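ORF10 (Moritella marina, PDB 6RIW) forms the ketosynthase–chain length factor didomain of a polyunsaturated fatty acid synthase, which probably catalyses the decarboxylative condensation that lengthens the acyl chain. Local coordinates at residues E801-G806 with I834-N839; N812-A817 with A867-G872. All coordinates share one frame; numbering follows the deposited sequence.

In the fold
Contacts 1 and 2 lie side by side in the second ketosynthase-like domain, probably the chain length factor, with their centres about 11 Å apart and away from the magnesium site at Met1 and Lys286. Their segments alternate along the chain and meet at the loop that follows strand 797-801. Contact 1 holds the pair that probably matches the ketosynthase active-site histidines, His803 NE2 reaching His836 through a water. Contact 2 holds the backbone of the first of them, His803 N lying 2.8 Å from OE2 of Glu814. His803 NE2 also packs 3.1 Å from O of Leu871. Strand pairing joins the contacts again, with Glu801 N 2.7 Å from Ala867 O, a probable hydrogen bond.

Contact 1: residues E801-G806 with I834-N839; sequences EAHASG and IGHTFN
His803 and His836 correspond, by the family's sequence motifs, to the two active-site histidines of ketosynthases of the thiolase fold, one in the loop after strand 797-801 and the other in the loop between helices 831-834 and 841-854. The rings do not bond directly. Their NE2 atoms stand 4.1 Å apart. The pair is oblique, with the ring planes almost perpendicular at 88°. A single water bridges them, 3.0 Å from NE2 of His803 and 2.9 Å from NE2 of His836, and it lies in the plane of the His836 ring, at its edge. With CG anti to the backbone N (chi1 -172°), the His803 side chain carries its far nitrogen to this water although its CB is not aimed at the other loop. Ser805 adds the remaining contact through carbon: its CB rests 3.6 Å from His836 NE2, while its OG is engaged by Glu810 and by the backbone N of Phe807. On its own loop His836 is held twice. Its ND1 accepts a 3.1 Å bond from the backbone N of Phe838, tilted 18° from the ring plane, and Phe838 CE1 sits 3.6 Å above the ring centre. The Phe838 ring in turn meets Trp739 edge-to-face. Fixing ND1 and one face in this way limits rotation of His836 and turns its NE2 to the shared water. With ND1 of His836 taken up by Phe838 N, the two NE2 atoms converge on one water, consistent with a ketosynthase-type histidine pair retained in what is probably the chain length factor.

Contact 2: residues N812-A817 with A867-G872; sequences NAEKTA and AINGLG
Glu814 reaches from helix 808-821 to Asn869 on strand 865-870, joining a helix to an inner strand of the adjoining sheet in the thiolase fold of the second ketosynthase-like domain. Asn869 ND2 donates a 2.9 Å hydrogen bond to Glu814 OE2, nearly straight at 172°. The oxygen lies in the amide plane of Asn869, whereas the donor approaches OE2 on its anti side and 19° out of the carboxylate plane. The two flat groups are themselves twisted by 30°. They come from opposite directions: Glu814 leaves the helix with CG anti to its carbonyl carbon and an extended chain beyond CG. Next to the polar pair, Leu871 slides past the glutamate and brings CD1 to 4.0 Å from Glu814 CG, covering the aliphatic part of the acid.

The carboxylate is gripped further by the loop that follows strand 797-801, where OE2 also takes the backbone N of His803 and OE1 that of Ala804. Three N-H donors therefore surround a buried acid, an environment likely to stabilise its negative charge. Replacing Glu814 by an alanine would probably leave these two loop amides and the Asn869 amide without their common acceptor, and free the loop at His803 to shift. Around this core, Ile779 of helix 776-790 touches both Glu814 and Asn869, and Leu734 lies against the glutamate. Strand 865-870 itself runs between strands 797-801 and 876-884, parallel to the first and antiparallel to the second. From the latter comes the group that fixes the other end of the amide: His879 ND1 is hydrogen-bonded to Asn869 OD1.

Contact 1: residues E801-G806 with I834-N839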
loop_
_atom_site.group_PDB
_atom_site.type_symbol
_atom_site.label_atom_id
_atom_site.label_comp_id
_atom_site.label_asym_id
_atom_site.label_seq_id
_atom_site.Cartn_x
_atom_site.Cartn_y
_atom_site.Cartn_z
ATOM N N GLU A 801 13.051 -0.919 24.880
ATOM C CA GLU A 801 13.425 -1.357 23.535
ATOM C C GLU A 801 13.457 -0.100 22.676
ATOM O O GLU A 801 12.424 0.385 22.220
ATOM C CB GLU A 801 12.441 -2.413 23.026
ATOM C CG GLU A 801 12.600 -2.813 21.572
ATOM C CD GLU A 801 13.837 -3.646 21.300
ATOM O OE1 GLU A 801 14.474 -4.127 22.279
ATOM O OE2 GLU A 801 14.167 -3.811 20.090
ATOM N N ALA A 802 14.639 0.480 22.514
ATOM C CA ALA A 802 14.741 1.717 21.749
ATOM C C ALA A 802 14.603 1.429 20.257
ATOM O O ALA A 802 14.882 0.322 19.790
ATOM C CB ALA A 802 16.086 2.401 22.018
ATOM N N HIS A 803 14.159 2.439 19.508
ATOM C CA HIS A 803 14.182 2.334 18.051
ATOM C C HIS A 803 15.610 2.104 17.558
ATOM O O HIS A 803 15.867 1.180 16.780
ATOM C CB HIS A 803 13.567 3.610 17.452
ATOM C CG HIS A 803 13.359 3.560 15.972
ATOM N ND1 HIS A 803 12.572 2.607 15.352
ATOM C CD2 HIS A 803 13.832 4.359 14.982
ATOM C CE1 HIS A 803 12.586 2.813 14.045
ATOM N NE2 HIS A 803 13.333 3.874 13.795
ATOM N N ALA A 804 16.553 2.924 18.041
ATOM C CA ALA A 804 17.994 2.787 17.789
ATOM C C ALA A 804 18.302 2.506 16.313
ATOM O O ALA A 804 18.991 1.549 15.964
ATOM C CB ALA A 804 18.598 1.708 18.677
ATOM N N SER A 805 17.767 3.354 15.439
ATOM C CA SER A 805 17.881 3.124 14.004
ATOM C C SER A 805 19.308 3.282 13.504
ATOM O O SER A 805 19.677 2.677 12.492
ATOM C CB SER A 805 16.988 4.109 13.252
ATOM O OG SER A 805 17.418 5.443 13.510
ATOM N N GLY A 806 20.104 4.127 14.155
ATOM C CA GLY A 806 21.402 4.457 13.604
ATOM C C GLY A 806 21.405 5.658 12.676
ATOM O O GLY A 806 22.476 6.032 12.178
ATOM N N ILE A 834 19.551 -8.220 14.375
ATOM C CA ILE A 834 19.062 -8.594 13.051
ATOM C C ILE A 834 18.958 -7.376 12.129
ATOM O O ILE A 834 18.356 -7.459 11.054
ATOM C CB ILE A 834 17.715 -9.346 13.132
ATOM C CG1 ILE A 834 16.710 -8.663 14.068
ATOM C CG2 ILE A 834 17.918 -10.775 13.689
ATOM C CD1 ILE A 834 15.914 -7.566 13.443
ATOM N N GLY A 835 19.560 -6.249 12.520
ATOM C CA GLY A 835 19.611 -5.089 11.629
ATOM C C GLY A 835 18.275 -4.340 11.535
ATOM O O GLY A 835 17.310 -4.628 12.233
ATOM N N HIS A 836 18.251 -3.320 10.669
ATOM C CA HIS A 836 17.109 -2.415 10.536
ATOM C C HIS A 836 16.202 -2.958 9.440
ATOM O O HIS A 836 16.577 -2.941 8.268
ATOM C CB HIS A 836 17.590 -1.008 10.178
ATOM C CG HIS A 836 16.573 0.066 10.406
ATOM N ND1 HIS A 836 15.219 -0.146 10.246
ATOM C CD2 HIS A 836 16.708 1.351 10.816
ATOM C CE1 HIS A 836 14.561 0.964 10.541
ATOM N NE2 HIS A 836 15.441 1.892 10.887
ATOM N N THR A 837 15.006 -3.437 9.802
ATOM C CA THR A 837 14.113 -4.024 8.810
ATOM C C THR A 837 12.997 -3.064 8.387
ATOM O O THR A 837 11.975 -3.506 7.848
ATOM C CB THR A 837 13.550 -5.363 9.319
ATOM O OG1 THR A 837 12.779 -5.159 10.521
ATOM C CG2 THR A 837 14.711 -6.335 9.647
ATOM N N PHE A 838 13.182 -1.761 8.637
ATOM C CA PHE A 838 12.366 -0.678 8.099
ATOM C C PHE A 838 10.862 -0.910 8.242
ATOM O O PHE A 838 10.325 -0.777 9.349
ATOM C CB PHE A 838 12.846 -0.405 6.661
ATOM C CG PHE A 838 14.193 0.272 6.682
ATOM C CD1 PHE A 838 14.269 1.614 7.080
ATOM C CD2 PHE A 838 15.368 -0.456 6.513
ATOM C CE1 PHE A 838 15.522 2.238 7.203
ATOM C CE2 PHE A 838 16.637 0.169 6.654
ATOM C CZ PHE A 838 16.699 1.500 6.997
ATOM N N ASN A 839 10.146 -1.240 7.165
ATOM C CA ASN A 839 8.688 -1.338 7.346
ATOM C C ASN A 839 8.268 -2.493 8.251
ATOM O O ASN A 839 7.136 -2.493 8.755
ATOM C CB ASN A 839 8.003 -1.446 5.985
ATOM C CG ASN A 839 8.183 -0.180 5.175
ATOM O OD1 ASN A 839 7.860 0.892 5.649
ATOM N ND2 ASN A 839 8.723 -0.297 3.960
HETATM O O HOH W 1 14.438 4.577 11.132
#

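Contact 2: residues N812-A817 with A867-G872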
loop_
_atom_site.group_PDB
_atom_site.type_symbol
_atom_site.label_atom_id
_atom_site.label_comp_id
_atom_site.label_asym_id
_atom_site.label_seq_id
_atom_site.Cartn_x
_atom_site.Cartn_y
_atom_site.Cartn_z
ATOM N N ASN A 812 19.808 10.496 18.524
ATOM C CA ASN A 812 20.084 11.578 19.469
ATOM C C ASN A 812 18.823 12.009 20.208
ATOM O O ASN A 812 18.879 12.318 21.407
ATOM C CB ASN A 812 20.728 12.768 18.753
ATOM C CG ASN A 812 22.154 12.467 18.288
ATOM O OD1 ASN A 812 22.785 11.511 18.746
ATOM N ND2 ASN A 812 22.644 13.253 17.346
ATOM N N ALA A 813 17.667 12.009 19.535
ATOM C CA ALA A 813 16.429 12.311 20.247
ATOM C C ALA A 813 16.142 11.255 21.313
ATOM O O ALA A 813 15.696 11.583 22.423
ATOM C CB ALA A 813 15.254 12.443 19.268
ATOM N N GLU A 814 16.415 9.986 21.009
ATOM C CA GLU A 814 16.196 8.938 22.005
ATOM C C GLU A 814 17.212 9.005 23.142
ATOM O O GLU A 814 16.867 8.692 24.288
ATOM C CB GLU A 814 16.242 7.557 21.353
ATOM C CG GLU A 814 15.031 7.255 20.450
ATOM C CD GLU A 814 14.997 5.777 20.044
ATOM O OE1 GLU A 814 15.994 5.319 19.432
ATOM O OE2 GLU A 814 13.978 5.086 20.337
ATOM N N LYS A 815 18.460 9.394 22.847
ATOM C CA LYS A 815 19.459 9.536 23.910
ATOM C C LYS A 815 19.055 10.609 24.906
ATOM O O LYS A 815 19.421 10.540 26.084
ATOM C CB LYS A 815 20.826 9.876 23.321
ATOM C CG LYS A 815 21.682 8.697 22.974
ATOM C CD LYS A 815 22.988 9.171 22.309
ATOM C CE LYS A 815 23.683 10.221 23.164
ATOM N NZ LYS A 815 24.837 10.849 22.442
ATOM N N THR A 816 18.315 11.608 24.450
ATOM C CA THR A 816 17.823 12.646 25.340
ATOM C C THR A 816 16.606 12.150 26.123
ATOM O O THR A 816 16.592 12.191 27.357
ATOM C CB THR A 816 17.506 13.908 24.509
ATOM O OG1 THR A 816 18.721 14.412 23.926
ATOM C CG2 THR A 816 16.857 15.010 25.342
ATOM N N ALA A 817 15.608 11.605 25.423
ATOM C CA ALA A 817 14.309 11.345 26.048
ATOM C C ALA A 817 14.281 10.075 26.900
ATOM O O ALA A 817 13.682 10.076 27.987
ATOM C CB ALA A 817 13.233 11.265 24.957
ATOM N N ALA A 867 8.948 -0.976 27.814
ATOM C CA ALA A 867 8.539 0.066 26.888
ATOM C C ALA A 867 9.256 -0.128 25.555
ATOM O O ALA A 867 10.439 -0.492 25.524
ATOM C CB ALA A 867 8.853 1.451 27.456
ATOM N N ILE A 868 8.531 0.118 24.458
ATOM C CA ILE A 868 9.092 0.137 23.108
ATOM C C ILE A 868 8.864 1.523 22.525
ATOM O O ILE A 868 7.751 2.056 22.604
ATOM C CB ILE A 868 8.442 -0.930 22.205
ATOM C CG1 ILE A 868 8.434 -2.298 22.903
ATOM C CG2 ILE A 868 9.128 -0.957 20.809
ATOM C CD1 ILE A 868 7.777 -3.429 22.040
ATOM N N ASN A 869 9.902 2.088 21.902
ATOM C CA ASN A 869 9.809 3.379 21.239
ATOM C C ASN A 869 9.991 3.206 19.734
ATOM O O ASN A 869 10.724 2.327 19.283
ATOM C CB ASN A 869 10.862 4.350 21.797
ATOM C CG ASN A 869 10.526 5.802 21.511
ATOM O OD1 ASN A 869 9.430 6.271 21.826
ATOM N ND2 ASN A 869 11.461 6.518 20.884
ATOM N N GLY A 870 9.285 4.029 18.959
ATOM C CA GLY A 870 9.360 3.990 17.509
ATOM C C GLY A 870 9.400 5.373 16.889
ATOM O O GLY A 870 8.671 6.275 17.324
ATOM N N LEU A 871 10.289 5.560 15.903
ATOM C CA LEU A 871 10.397 6.780 15.123
ATOM C C LEU A 871 10.436 6.373 13.664
ATOM O O LEU A 871 10.565 5.191 13.341
ATOM C CB LEU A 871 11.654 7.607 15.478
ATOM C CG LEU A 871 11.754 8.078 16.938
ATOM C CD1 LEU A 871 13.135 8.678 17.210
ATOM C CD2 LEU A 871 10.676 9.121 17.230
ATOM N N GLY A 872 10.314 7.338 12.763
ATOM C CA GLY A 872 10.512 6.988 11.367
ATOM C C GLY A 872 10.166 8.133 10.435
ATOM O O GLY A 872 9.926 9.269 10.855
#